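Local coordinates for GDSL-like protein (PDB 6HFZ) that removes acetyl groups from acetylated mannans of plant biomass, acting as a two-domain carbohydrate esterase of a gut bacterium, at residues Met24-Lys28 against Ala29-Leu33; Tyr60-Lys64 against Lys65-Gln69; Val88-Ala91 against Glu92-Leu96; Thr188-Asp191 against Leu192-Asn195; His199-Val202 against Ala203-Ile206. One frame throughout, in Å; residues are numbered along the deposited sequence.

Contact 1: Met24-Lys28 against Ala29-Leu33; sequences MDRAK and AGEAL
The guanidinium of Arg26 has Leu33 CD2 over one face, 3.5 Å above the plane and offset toward the rim, while Glu31 and a water lie at its edge. Arg26 NE donates to Glu31 OE1 at 3.0 Å in a nearly straight salt bridge (N-H...O 165°). The carboxylate lies near the guanidinium plane, yet its own plane is turned 52° from it, and OE1 is met from above the carboxylate. A bend at chi3 (62°) folds the arginine chain back round this oxygen, with Arg26 CG 3.5 Å from Glu31 OE1. The water accepts from Arg26 NH2 and donates to both Glu31 OE1 and Ala32 O, and Asp101 forms a second salt bridge with the arginine, at NH2. A leucine in place of Arg26 would probably leave the carboxylates of Glu31 and Asp101 without their cationic mate and the water without its NH2 donor. The other methyl of Leu33, CD1, rests on Ala27 CB at 3.6 Å, and Phe72 packs against both residues. Beneath the side chains, Glu31 N donates to Arg26 O at 3.1 Å and Gly30 N to Ala27 O at 3.0 Å, the latter from well above the carbonyl plane. With the positive phi of Gly30, these two bonds form a Schellman motif that ends helix 18-28 and turns the chain into strand 32-39 of the central sheet.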
loop_
_atom_site.group_PDB
_atom_site.type_symbol
_atom_site.label_atom_id
_atom_site.label_comp_id
_atom_site.label_asym_id
_atom_site.label_seq_id
_atom_site.Cartn_x
_atom_site.Cartn_y
_atom_site.Cartn_z
HETATM N N MSE A 24 22.542 -3.778 -9.495
HETATM C CA MSE A 24 23.551 -2.783 -9.822
HETATM C C MSE A 24 24.511 -3.319 -10.893
HETATM O O MSE A 24 24.915 -2.559 -11.769
HETATM C CB MSE A 24 24.281 -2.300 -8.582
HETATM C CG MSE A 24 23.224 -1.589 -7.755
HETATM SE SE MSE A 24 24.086 -0.725 -6.177
HETATM C CE MSE A 24 22.462 0.072 -5.346
ATOM N N ASP A 25 24.847 -4.607 -10.803
ATOM C CA ASP A 25 25.775 -5.236 -11.737
ATOM C C ASP A 25 25.140 -5.306 -13.120
ATOM O O ASP A 25 25.823 -5.129 -14.104
ATOM C CB ASP A 25 26.199 -6.640 -11.295
ATOM C CG ASP A 25 27.219 -6.643 -10.174
ATOM O OD1 ASP A 25 27.919 -5.631 -10.029
ATOM O OD2 ASP A 25 27.288 -7.638 -9.445
ATOM N N ARG A 26 23.825 -5.575 -13.175
ATOM C CA ARG A 26 23.095 -5.569 -14.420
ATOM C C ARG A 26 23.073 -4.158 -15.005
ATOM O O ARG A 26 23.202 -3.979 -16.225
ATOM C CB ARG A 26 21.686 -6.134 -14.186
ATOM C CG ARG A 26 21.709 -7.653 -14.041
ATOM C CD ARG A 26 20.416 -8.266 -13.518
ATOM N NE ARG A 26 19.277 -8.032 -14.398
ATOM C CZ ARG A 26 17.990 -8.148 -14.043
ATOM N NH1 ARG A 26 17.672 -8.435 -12.797
ATOM N NH2 ARG A 26 17.030 -7.955 -14.934
ATOM N N ALA A 27 22.886 -3.151 -14.143
ATOM C CA ALA A 27 22.837 -1.726 -14.584
ATOM C C ALA A 27 24.198 -1.324 -15.156
ATOM O O ALA A 27 24.290 -0.625 -16.169
ATOM C CB ALA A 27 22.493 -0.841 -13.410
ATOM N N LYS A 28 25.248 -1.784 -14.491
ATOM C CA LYS A 28 26.630 -1.431 -14.879
ATOM C C LYS A 28 26.905 -2.000 -16.284
ATOM O O LYS A 28 27.520 -1.308 -17.147
ATOM C CB LYS A 28 27.578 -1.965 -13.804
ATOM C CG LYS A 28 29.004 -1.440 -13.875
ATOM C CD LYS A 28 29.779 -1.729 -12.595
ATOM C CE LYS A 28 30.628 -0.563 -12.120
ATOM N NZ LYS A 28 31.807 -0.358 -12.995
ATOM N N ALA A 29 26.369 -3.211 -16.541
ATOM C CA ALA A 29 26.493 -3.917 -17.825
ATOM C C ALA A 29 25.560 -3.337 -18.902
ATOM O O ALA A 29 25.571 -3.815 -20.055
ATOM C CB ALA A 29 26.237 -5.389 -17.632
ATOM N N GLY A 30 24.721 -2.362 -18.531
ATOM C CA GLY A 30 23.910 -1.569 -19.473
ATOM C C GLY A 30 22.565 -2.199 -19.818
ATOM O O GLY A 30 21.951 -1.845 -20.833
ATOM N N GLU A 31 22.091 -3.126 -18.974
ATOM C CA GLU A 31 20.813 -3.812 -19.195
ATOM C C GLU A 31 19.615 -2.857 -19.010
ATOM O O GLU A 31 19.735 -1.739 -18.538
ATOM C CB GLU A 31 20.681 -4.987 -18.231
ATOM C CG GLU A 31 21.693 -6.091 -18.436
ATOM C CD GLU A 31 21.420 -7.372 -17.661
ATOM O OE1 GLU A 31 20.254 -7.573 -17.179
ATOM O OE2 GLU A 31 22.351 -8.191 -17.569
ATOM N N ALA A 32 18.436 -3.324 -19.408
ATOM C CA ALA A 32 17.173 -2.598 -19.198
ATOM C C ALA A 32 16.525 -3.082 -17.883
ATOM O O ALA A 32 16.375 -4.273 -17.666
ATOM C CB ALA A 32 16.263 -2.804 -20.375
ATOM N N LEU A 33 16.171 -2.134 -16.995
ATOM C CA LEU A 33 15.745 -2.458 -15.651
ATOM C C LEU A 33 14.486 -1.671 -15.289
ATOM O O LEU A 33 14.283 -0.518 -15.705
ATOM C CB LEU A 33 16.889 -2.158 -14.684
ATOM C CG LEU A 33 18.114 -3.043 -14.864
ATOM C CD1 LEU A 33 19.334 -2.411 -14.213
ATOM C CD2 LEU A 33 17.872 -4.455 -14.342
HETATM O O HOH W 1 17.674 -7.094 -17.602
#

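Contact 2: Tyr60-Lys64 against Lys65-Gln69; sequences YEWWK and KTFPQ
Thr66 and Phe67 fold back on Trp62 and Trp63 at the C-terminal end of helix 55-66, and the three rings form an aromatic cluster. Thr66 begins the contact at CB, which stands over the face of the Trp62 six-membered ring in a CH-pi contact, 4.1 Å from its centroid and 8° off the normal. Its OG1 lies beside the backbone N (chi1 -56°), within reach of the preceding turn: it donates to Trp62 O at 2.8 Å and sits 3.3 Å above the indole plane. Thr66 N donates to the same carbonyl from the opposite face, giving Trp62 O two donors. At the other tip of the threonine, CG2 meets the far rim of the indole, 3.9 Å from Trp62 CZ2, and also lies over one face of the Phe67 ring.

Phe67, the first residue to leave helical backbone angles, turns an edge toward the face of Trp62, in an offset edge-to-face pair with planes at 81°. Against Trp63 the rings instead meet rim to rim, the side chains running side by side. Met24 of helix 18-28 packs against both Trp62 and Phe67, while Phe102 meets Trp63 edge-to-face, joining the cluster to the neighbouring helix and the sheet. Both indoles converge on one corner of the phenyl ring: Phe67 CE2 is 4.0 Å from Trp62 CZ3 and 3.7 Å from Trp63 CE3.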
loop_
_atom_site.group_PDB
_atom_site.type_symbol
_atom_site.label_atom_id
_atom_site.label_comp_id
_atom_site.label_asym_id
_atom_site.label_seq_id
_atom_site.Cartn_x
_atom_site.Cartn_y
_atom_site.Cartn_z
ATOM N N TYR A 60 14.451 7.252 -8.809
ATOM C CA TYR A 60 14.510 6.801 -10.211
ATOM C C TYR A 60 15.655 7.557 -10.910
ATOM O O TYR A 60 16.479 6.966 -11.634
ATOM C CB TYR A 60 13.136 6.969 -10.867
ATOM C CG TYR A 60 13.112 6.774 -12.361
ATOM C CD1 TYR A 60 13.325 5.532 -12.934
ATOM C CD2 TYR A 60 12.870 7.851 -13.183
ATOM C CE1 TYR A 60 13.295 5.360 -14.313
ATOM C CE2 TYR A 60 12.847 7.699 -14.562
ATOM C CZ TYR A 60 13.054 6.457 -15.116
ATOM O OH TYR A 60 13.013 6.353 -16.481
ATOM N N GLU A 61 15.729 8.869 -10.665
ATOM C CA GLU A 61 16.785 9.708 -11.260
ATOM C C GLU A 61 18.161 9.248 -10.756
ATOM O O GLU A 61 19.131 9.288 -11.538
ATOM C CB GLU A 61 16.513 11.198 -11.027
ATOM C CG GLU A 61 15.389 11.702 -11.905
ATOM C CD GLU A 61 15.213 13.200 -12.014
ATOM O OE1 GLU A 61 15.299 13.876 -10.981
ATOM O OE2 GLU A 61 14.948 13.685 -13.138
ATOM N N TRP A 62 18.271 8.829 -9.480
ATOM C CA TRP A 62 19.514 8.241 -8.974
ATOM C C TRP A 62 19.994 7.076 -9.846
ATOM O O TRP A 62 21.168 7.051 -10.190
ATOM C CB TRP A 62 19.451 7.830 -7.493
ATOM C CG TRP A 62 20.732 7.288 -6.940
ATOM C CD1 TRP A 62 21.712 7.995 -6.306
ATOM C CD2 TRP A 62 21.183 5.922 -6.979
ATOM N NE1 TRP A 62 22.742 7.162 -5.964
ATOM C CE2 TRP A 62 22.461 5.889 -6.393
ATOM C CE3 TRP A 62 20.663 4.738 -7.503
ATOM C CZ2 TRP A 62 23.171 4.707 -6.241
ATOM C CZ3 TRP A 62 21.376 3.575 -7.367
ATOM C CH2 TRP A 62 22.636 3.563 -6.768
ATOM N N TRP A 63 19.125 6.099 -10.145
ATOM C CA TRP A 63 19.501 4.959 -10.987
ATOM C C TRP A 63 20.027 5.462 -12.350
ATOM O O TRP A 63 21.124 5.070 -12.777
ATOM C CB TRP A 63 18.328 3.977 -11.135
ATOM C CG TRP A 63 18.055 3.165 -9.903
ATOM C CD1 TRP A 63 17.144 3.417 -8.908
ATOM C CD2 TRP A 63 18.722 1.960 -9.524
ATOM N NE1 TRP A 63 17.210 2.445 -7.941
ATOM C CE2 TRP A 63 18.155 1.532 -8.303
ATOM C CE3 TRP A 63 19.721 1.190 -10.120
ATOM C CZ2 TRP A 63 18.584 0.374 -7.660
ATOM C CZ3 TRP A 63 20.154 0.057 -9.478
ATOM C CH2 TRP A 63 19.588 -0.349 -8.269
ATOM N N LYS A 64 19.245 6.304 -13.019
ATOM C CA LYS A 64 19.621 6.862 -14.354
ATOM C C LYS A 64 21.017 7.512 -14.313
ATOM O O LYS A 64 21.843 7.256 -15.190
ATOM C CB LYS A 64 18.599 7.889 -14.826
ATOM C CG LYS A 64 17.253 7.311 -15.208
ATOM C CD LYS A 64 16.300 8.359 -15.695
ATOM C CE LYS A 64 16.732 8.978 -17.005
ATOM N NZ LYS A 64 15.793 10.050 -17.403
ATOM N N LYS A 65 21.278 8.336 -13.288
ATOM C CA LYS A 65 22.514 9.137 -13.202
ATOM C C LYS A 65 23.712 8.261 -12.819
ATOM O O LYS A 65 24.846 8.460 -13.291
ATOM C CB LYS A 65 22.370 10.276 -12.185
ATOM C CG LYS A 65 23.539 11.253 -12.174
ATOM C CD LYS A 65 23.742 11.992 -13.512
ATOM C CE LYS A 65 25.113 12.628 -13.679
ATOM N NZ LYS A 65 25.378 13.660 -12.647
ATOM N N THR A 66 23.470 7.274 -11.969
ATOM C CA THR A 66 24.526 6.409 -11.510
ATOM C C THR A 66 24.944 5.450 -12.632
ATOM O O THR A 66 26.101 5.119 -12.685
ATOM C CB THR A 66 24.114 5.719 -10.204
ATOM O OG1 THR A 66 23.773 6.765 -9.292
ATOM C CG2 THR A 66 25.184 4.857 -9.571
ATOM N N PHE A 67 23.998 5.007 -13.486
ATOM C CA PHE A 67 24.255 3.973 -14.512
ATOM C C PHE A 67 23.719 4.481 -15.848
ATOM O O PHE A 67 22.666 4.042 -16.319
ATOM C CB PHE A 67 23.641 2.628 -14.087
ATOM C CG PHE A 67 23.982 2.135 -12.694
ATOM C CD1 PHE A 67 25.177 1.468 -12.435
ATOM C CD2 PHE A 67 23.093 2.317 -11.633
ATOM C CE1 PHE A 67 25.476 0.987 -11.168
ATOM C CE2 PHE A 67 23.395 1.841 -10.367
ATOM C CZ PHE A 67 24.586 1.182 -10.128
ATOM N N PRO A 68 24.362 5.503 -16.468
ATOM C CA PRO A 68 23.830 6.115 -17.693
ATOM C C PRO A 68 23.729 5.176 -18.912
ATOM O O PRO A 68 23.013 5.488 -19.877
ATOM C CB PRO A 68 24.803 7.267 -18.001
ATOM C CG PRO A 68 26.056 6.953 -17.214
ATOM C CD PRO A 68 25.607 6.149 -16.008
ATOM N N GLN A 69 24.430 4.047 -18.845
ATOM C CA GLN A 69 24.472 3.032 -19.899
ATOM C C GLN A 69 23.209 2.153 -19.850
ATOM O O GLN A 69 22.902 1.493 -20.836
ATOM C CB GLN A 69 25.763 2.198 -19.784
ATOM C CG GLN A 69 26.004 1.528 -18.431
ATOM C CD GLN A 69 26.691 2.388 -17.390
ATOM O OE1 GLN A 69 26.560 3.612 -17.368
ATOM N NE2 GLN A 69 27.449 1.754 -16.511
#

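Contact 3: Val88-Ala91 against Glu92-Leu96; sequences VARA and EADLL
Arg90 and Asp94 are joined by a salt bridge one turn apart on helix 84-96, where the helix is kinked and widens into a pi-type turn at 92-96. The charged pair crosses at about a right angle. Arg90 NH1 donates to Asp94 OD2 at 2.9 Å, on the anti lone pair of that oxygen; the carboxylate lies at the edge of the guanidinium, with the two planes 55° apart. Arg90 CG occupies the crowded position between backbone N and carbonyl carbon (chi1 76°), and the chain then runs extended past the acid, bringing CG and CD each to 3.3 Å from Asp94 OD2. Beyond this pair, Arg90 NH2 bonds to Ala77 O and the guanidinium makes a cation-pi contact with Phe86. A methionine in place of Arg90 would probably leave the Asp94 carboxylate without its positive partner and Ala77 O without that donor.

Water-mediated bonds bridge the kink, where the amides of Glu92 and Ala93 lack partners in the turn before. One water accepts from Glu92 N and donates to Val88 O; another links Ala93 N to Ala89 O. Direct backbone bonds resume with Asp94 N to Arg90 O. The wider turn then shows in Ala91 O, which accepts from opposite faces of its plane: Leu95 N at 3.0 Å, and Leu96 N at 2.9 Å.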
loop_
_atom_site.group_PDB
_atom_site.type_symbol
_atom_site.label_atom_id
_atom_site.label_comp_id
_atom_site.label_asym_id
_atom_site.label_seq_id
_atom_site.Cartn_x
_atom_site.Cartn_y
_atom_site.Cartn_z
ATOM N N VAL A 88 -1.086 -6.153 -0.780
ATOM C CA VAL A 88 -0.938 -7.597 -1.085
ATOM C C VAL A 88 -2.012 -8.059 -2.082
ATOM O O VAL A 88 -1.703 -8.895 -2.968
ATOM C CB VAL A 88 -0.865 -8.481 0.187
ATOM C CG1 VAL A 88 -2.156 -8.400 0.954
ATOM C CG2 VAL A 88 -0.480 -9.922 -0.127
ATOM N N ALA A 89 -3.221 -7.520 -2.017
ATOM C CA ALA A 89 -4.344 -7.891 -2.937
ATOM C C ALA A 89 -4.172 -7.297 -4.334
ATOM O O ALA A 89 -4.747 -7.854 -5.221
ATOM C CB ALA A 89 -5.653 -7.402 -2.387
ATOM N N ARG A 90 -3.497 -6.147 -4.476
ATOM C CA ARG A 90 -3.307 -5.473 -5.763
ATOM C C ARG A 90 -1.899 -5.721 -6.341
ATOM O O ARG A 90 -1.600 -5.247 -7.444
ATOM C CB ARG A 90 -3.622 -3.984 -5.661
ATOM C CG ARG A 90 -2.573 -3.128 -4.973
ATOM C CD ARG A 90 -3.121 -1.807 -4.553
ATOM N NE ARG A 90 -2.144 -0.969 -3.868
ATOM C CZ ARG A 90 -1.216 -0.208 -4.432
ATOM N NH1 ARG A 90 -1.052 -0.227 -5.747
ATOM N NH2 ARG A 90 -0.489 0.609 -3.661
ATOM N N ALA A 91 -1.051 -6.451 -5.619
ATOM C CA ALA A 91 0.369 -6.516 -5.982
ATOM C C ALA A 91 0.532 -7.132 -7.382
ATOM O O ALA A 91 1.302 -6.626 -8.190
ATOM C CB ALA A 91 1.173 -7.269 -4.937
ATOM N N GLU A 92 -0.218 -8.201 -7.676
ATOM C CA GLU A 92 -0.103 -8.879 -8.997
ATOM C C GLU A 92 -0.414 -7.909 -10.147
ATOM O O GLU A 92 0.389 -7.747 -11.087
ATOM C CB GLU A 92 -1.052 -10.085 -9.048
ATOM C CG GLU A 92 -0.453 -11.348 -8.475
ATOM C CD GLU A 92 0.812 -11.856 -9.167
ATOM O OE1 GLU A 92 1.560 -12.621 -8.509
ATOM O OE2 GLU A 92 1.062 -11.489 -10.355
ATOM N N ALA A 93 -1.584 -7.264 -10.091
ATOM C CA ALA A 93 -2.007 -6.369 -11.162
ATOM C C ALA A 93 -1.142 -5.105 -11.269
ATOM O O ALA A 93 -0.774 -4.684 -12.352
ATOM C CB ALA A 93 -3.450 -5.967 -10.990
ATOM N N ASP A 94 -0.837 -4.476 -10.138
ATOM C CA ASP A 94 -0.323 -3.105 -10.153
ATOM C C ASP A 94 1.211 -3.073 -10.236
ATOM O O ASP A 94 1.801 -2.051 -10.606
ATOM C CB ASP A 94 -0.793 -2.361 -8.893
ATOM C CG ASP A 94 -2.289 -2.074 -8.819
ATOM O OD1 ASP A 94 -2.999 -2.434 -9.797
ATOM O OD2 ASP A 94 -2.745 -1.407 -7.835
ATOM N N LEU A 95 1.855 -4.142 -9.783
ATOM C CA LEU A 95 3.313 -4.206 -9.619
ATOM C C LEU A 95 3.920 -5.391 -10.375
ATOM O O LEU A 95 4.787 -5.220 -11.237
ATOM C CB LEU A 95 3.642 -4.329 -8.128
ATOM C CG LEU A 95 5.123 -4.493 -7.776
ATOM C CD1 LEU A 95 5.929 -3.260 -8.175
ATOM C CD2 LEU A 95 5.332 -4.757 -6.293
ATOM N N LEU A 96 3.549 -6.612 -9.991
ATOM C CA LEU A 96 4.294 -7.794 -10.432
ATOM C C LEU A 96 4.122 -8.026 -11.941
ATOM O O LEU A 96 5.055 -8.517 -12.570
ATOM C CB LEU A 96 3.879 -9.024 -9.627
ATOM C CG LEU A 96 4.101 -8.910 -8.117
ATOM C CD1 LEU A 96 3.628 -10.184 -7.440
ATOM C CD2 LEU A 96 5.547 -8.582 -7.769
HETATM O O HOH W 2 -1.931 -9.558 -5.665
HETATM O O HOH W 3 -3.665 -7.915 -8.230
#

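Contact 4: Thr188-Asp191 against Leu192-Asn195; sequences TPDD and LHPN. With ACT (acetate ion), chain E.
Asp190 and His193 cross obliquely, their carboxylate and imidazole planes 58° apart. His193 ND1 donates to Asp190 OD2 at 2.6 Å along a nearly straight line (N-H...O 173°); the oxygen lies in the ring plane, while the donor comes to its syn side tilted somewhat out of the carboxylate plane. The second carboxylate oxygen is gripped by the backbone: OD1 takes His193 N at 2.8 Å on its syn lone pair and Leu192 N from the anti side, well out of the carboxylate plane, so three donors fix the rotation of the group. Leu192 CG sits 3.9 Å above the centre of one face of the imidazole. Thr188 approaches the following backbone, its hydroxyl donating to His193 O at 2.7 Å from above the carbonyl plane; weak bonds from Asp190 N and Asp191 N reach the same OG1.

The other edge of the ring turns to an acetate ion, probably from the crystallisation liquor, whose O accepts from His193 NE2 at 2.8 Å. Ser41 N, Gly81 N and Asn110 ND2 also bond to this acetate. With Ser41 close to NE2, the loop has the geometry of a Ser-His-Asp triad, consistent with the active site of an SGNH hydrolase, where Asp and His lie on one loop in a DxxH motif.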
loop_
_atom_site.group_PDB
_atom_site.type_symbol
_atom_site.label_atom_id
_atom_site.label_comp_id
_atom_site.label_asym_id
_atom_site.label_seq_id
_atom_site.Cartn_x
_atom_site.Cartn_y
_atom_site.Cartn_z
ATOM N N THR A 188 6.625 19.902 5.541
ATOM C CA THR A 188 5.331 19.258 5.374
ATOM C C THR A 188 4.229 20.211 5.809
ATOM O O THR A 188 4.306 20.823 6.875
ATOM C CB THR A 188 5.264 17.942 6.160
ATOM O OG1 THR A 188 3.894 17.550 6.088
ATOM C CG2 THR A 188 5.676 18.081 7.605
ATOM N N PRO A 189 3.159 20.382 4.990
ATOM C CA PRO A 189 2.032 21.215 5.395
ATOM C C PRO A 189 1.072 20.593 6.409
ATOM O O PRO A 189 0.315 21.351 7.006
ATOM C CB PRO A 189 1.273 21.501 4.091
ATOM C CG PRO A 189 1.655 20.354 3.192
ATOM C CD PRO A 189 3.042 19.908 3.606
ATOM N N ASP A 190 1.120 19.264 6.619
ATOM C CA ASP A 190 0.142 18.588 7.431
ATOM C C ASP A 190 0.751 17.536 8.364
ATOM O O ASP A 190 -0.009 16.794 8.931
ATOM C CB ASP A 190 -0.933 17.906 6.590
ATOM C CG ASP A 190 -0.409 16.867 5.613
ATOM O OD1 ASP A 190 0.751 16.456 5.734
ATOM O OD2 ASP A 190 -1.136 16.582 4.669
ATOM N N ASP A 191 2.084 17.481 8.457
ATOM C CA ASP A 191 2.835 16.599 9.353
ATOM C C ASP A 191 2.832 15.151 8.874
ATOM O O ASP A 191 3.369 14.279 9.559
ATOM C CB ASP A 191 2.312 16.695 10.770
ATOM C CG ASP A 191 2.658 18.030 11.367
ATOM O OD1 ASP A 191 3.733 18.595 10.999
ATOM O OD2 ASP A 191 1.829 18.523 12.130
ATOM N N LEU A 192 2.345 14.903 7.658
ATOM C CA LEU A 192 2.374 13.545 7.099
ATOM C C LEU A 192 2.976 13.573 5.692
ATOM O O LEU A 192 3.944 12.854 5.407
ATOM C CB LEU A 192 0.948 12.989 7.089
ATOM C CG LEU A 192 0.774 11.650 6.359
ATOM C CD1 LEU A 192 1.685 10.577 6.946
ATOM C CD2 LEU A 192 -0.676 11.184 6.400
ATOM N N HIS A 193 2.374 14.387 4.807
ATOM C CA HIS A 193 2.788 14.472 3.402
ATOM C C HIS A 193 3.914 15.484 3.239
ATOM O O HIS A 193 3.753 16.638 3.597
ATOM C CB HIS A 193 1.617 14.872 2.479
ATOM C CG HIS A 193 0.457 13.954 2.656
ATOM N ND1 HIS A 193 -0.617 14.279 3.470
ATOM C CD2 HIS A 193 0.280 12.674 2.250
ATOM C CE1 HIS A 193 -1.454 13.240 3.512
ATOM N NE2 HIS A 193 -0.909 12.228 2.778
ATOM N N PRO A 194 5.100 15.078 2.740
ATOM C CA PRO A 194 6.214 16.000 2.494
ATOM C C PRO A 194 5.923 16.930 1.312
ATOM O O PRO A 194 5.221 16.564 0.382
ATOM C CB PRO A 194 7.412 15.109 2.145
ATOM C CG PRO A 194 6.964 13.713 2.545
ATOM C CD PRO A 194 5.455 13.700 2.385
ATOM N N ASN A 195 6.427 18.156 1.413
ATOM C CA ASN A 195 6.447 19.092 0.262
ATOM C C ASN A 195 7.687 18.783 -0.574
ATOM O O ASN A 195 8.310 17.725 -0.415
ATOM C CB ASN A 195 6.415 20.544 0.743
ATOM C CG ASN A 195 7.609 20.947 1.571
ATOM O OD1 ASN A 195 8.611 20.233 1.635
ATOM N ND2 ASN A 195 7.496 22.108 2.228
HETATM C C ACT E . -1.226 8.648 2.863
HETATM O O ACT E . -2.014 9.635 3.001
HETATM O OXT ACT E . -1.463 7.694 2.116
HETATM C CH3 ACT E . 0.060 8.570 3.620
#

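Contact 5: His199-Val202 against Ala203-Ile206; sequences HALV and ASVI
His199 opens the segment on helix 196-215 with its carbonyl accepting from Ala203 N at 3.0 Å, and the i to i+4 ladder of an alpha-helix then continues through the following residues. Its imidazole leaves the helix for other partners: ND1 accepts from Tyr55 N and NE2 donates to Ser46 O, so both nitrogens are engaged and the ring ties this helix to the first residue of helix 55-66 and to the loop before it. Ala200 follows with its carbonyl accepting from Ser204 N at 2.9 Å, and Ser204 CB stands 3.4 Å from the same Ala200 O.

Leu201 brings the one side-chain hydrogen bond within these turns. Ser204 OG, placed between its own backbone N and carbonyl carbon (chi1 73°), swings back to donate to Leu201 O at 2.6 Å. Val205 N reaches that oxygen from the same face of the carbonyl plane. The serine hydroxyl also bonds to Tyr7 OH, linking the helix to the N-terminal segment, while the side chain of Leu201 packs against Tyr3, Ile5 and Ile173.

Val202 ends the segment facing helix 55-66. Its side chain and that of Ile206 run side by side and point the same way, touching Tyr55 of helix 55-66; Ile206 also reaches Leu138 and Val140 of the central sheet, while Ala203 packs on His58. Val202 O takes the amide of Ile206 and, weakly, that of Val205. The tips of the two branched side chains meet where Val202 CG1 lies 4.1 Å from Ile206 CD1.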
loop_
_atom_site.group_PDB
_atom_site.type_symbol
_atom_site.label_atom_id
_atom_site.label_comp_id
_atom_site.label_asym_id
_atom_site.label_seq_id
_atom_site.Cartn_x
_atom_site.Cartn_y
_atom_site.Cartn_z
ATOM N N HIS A 199 10.313 15.825 0.288
ATOM C CA HIS A 199 10.560 14.740 -0.665
ATOM C C HIS A 199 12.045 14.637 -1.004
ATOM O O HIS A 199 12.546 13.523 -1.169
ATOM C CB HIS A 199 9.721 14.869 -1.962
ATOM C CG HIS A 199 8.356 14.288 -1.805
ATOM N ND1 HIS A 199 8.138 12.923 -1.856
ATOM C CD2 HIS A 199 7.156 14.854 -1.536
ATOM C CE1 HIS A 199 6.847 12.696 -1.636
ATOM N NE2 HIS A 199 6.224 13.845 -1.499
ATOM N N ALA A 200 12.728 15.775 -1.183
ATOM C CA ALA A 200 14.174 15.730 -1.498
ATOM C C ALA A 200 14.959 15.125 -0.319
ATOM O O ALA A 200 15.860 14.298 -0.539
ATOM C CB ALA A 200 14.686 17.106 -1.857
ATOM N N LEU A 201 14.580 15.466 0.921
ATOM C CA LEU A 201 15.227 14.887 2.157
ATOM C C LEU A 201 14.978 13.372 2.222
ATOM O O LEU A 201 15.892 12.573 2.525
ATOM C CB LEU A 201 14.639 15.584 3.388
ATOM C CG LEU A 201 15.575 16.169 4.435
ATOM C CD1 LEU A 201 16.943 16.513 3.882
ATOM C CD2 LEU A 201 14.930 17.370 5.093
ATOM N N VAL A 202 13.765 12.931 1.899
ATOM C CA VAL A 202 13.435 11.512 1.986
ATOM C C VAL A 202 14.300 10.738 0.984
ATOM O O VAL A 202 14.886 9.674 1.300
ATOM C CB VAL A 202 11.927 11.225 1.818
ATOM C CG1 VAL A 202 11.612 9.764 1.530
ATOM C CG2 VAL A 202 11.155 11.720 3.037
ATOM N N ALA A 203 14.362 11.261 -0.247
ATOM C CA ALA A 203 15.141 10.651 -1.287
ATOM C C ALA A 203 16.607 10.643 -0.867
ATOM O O ALA A 203 17.298 9.741 -1.195
ATOM C CB ALA A 203 14.928 11.377 -2.589
ATOM N N SER A 204 17.084 11.731 -0.250
ATOM C CA SER A 204 18.514 11.815 0.108
ATOM C C SER A 204 18.879 10.689 1.088
ATOM O O SER A 204 19.977 10.158 1.038
ATOM C CB SER A 204 18.880 13.181 0.674
ATOM O OG SER A 204 18.357 13.340 1.987
ATOM N N VAL A 205 17.939 10.316 1.975
ATOM C CA VAL A 205 18.219 9.266 2.941
ATOM C C VAL A 205 18.352 7.937 2.176
ATOM O O VAL A 205 19.222 7.136 2.470
ATOM C CB VAL A 205 17.167 9.216 4.069
ATOM C CG1 VAL A 205 17.352 7.980 4.916
ATOM C CG2 VAL A 205 17.142 10.488 4.932
ATOM N N ILE A 206 17.474 7.725 1.190
ATOM C CA ILE A 206 17.454 6.494 0.456
ATOM C C ILE A 206 18.721 6.410 -0.407
ATOM O O ILE A 206 19.372 5.363 -0.450
ATOM C CB ILE A 206 16.187 6.388 -0.399
ATOM C CG1 ILE A 206 14.934 6.303 0.479
ATOM C CG2 ILE A 206 16.309 5.198 -1.332
ATOM C CD1 ILE A 206 13.625 6.634 -0.246
#

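Overall arrangement
From the N terminus the five contacts follow in series, none nesting or crossing. Contact 1 closes the turn from helix 18-28 into strand 32-39, and contact 2 the end of helix 55-66 before strand 71-78. These two touch, Ala27 packing on Phe67 and Lys28 O probably bonding to Gln69 NE2. Contact 3, on helix 84-96, stands apart, its centre about 25 Å from that of contact 1, and faces strand 237-241 of the second domain. Contact 4 closes the loop holding the His and Asp of the probable triad; contact 5 follows on helix 196-215, with Pro194 against His199. That helix packs on helix 55-66, so an early and a late helix of the hydrolase domain lie together.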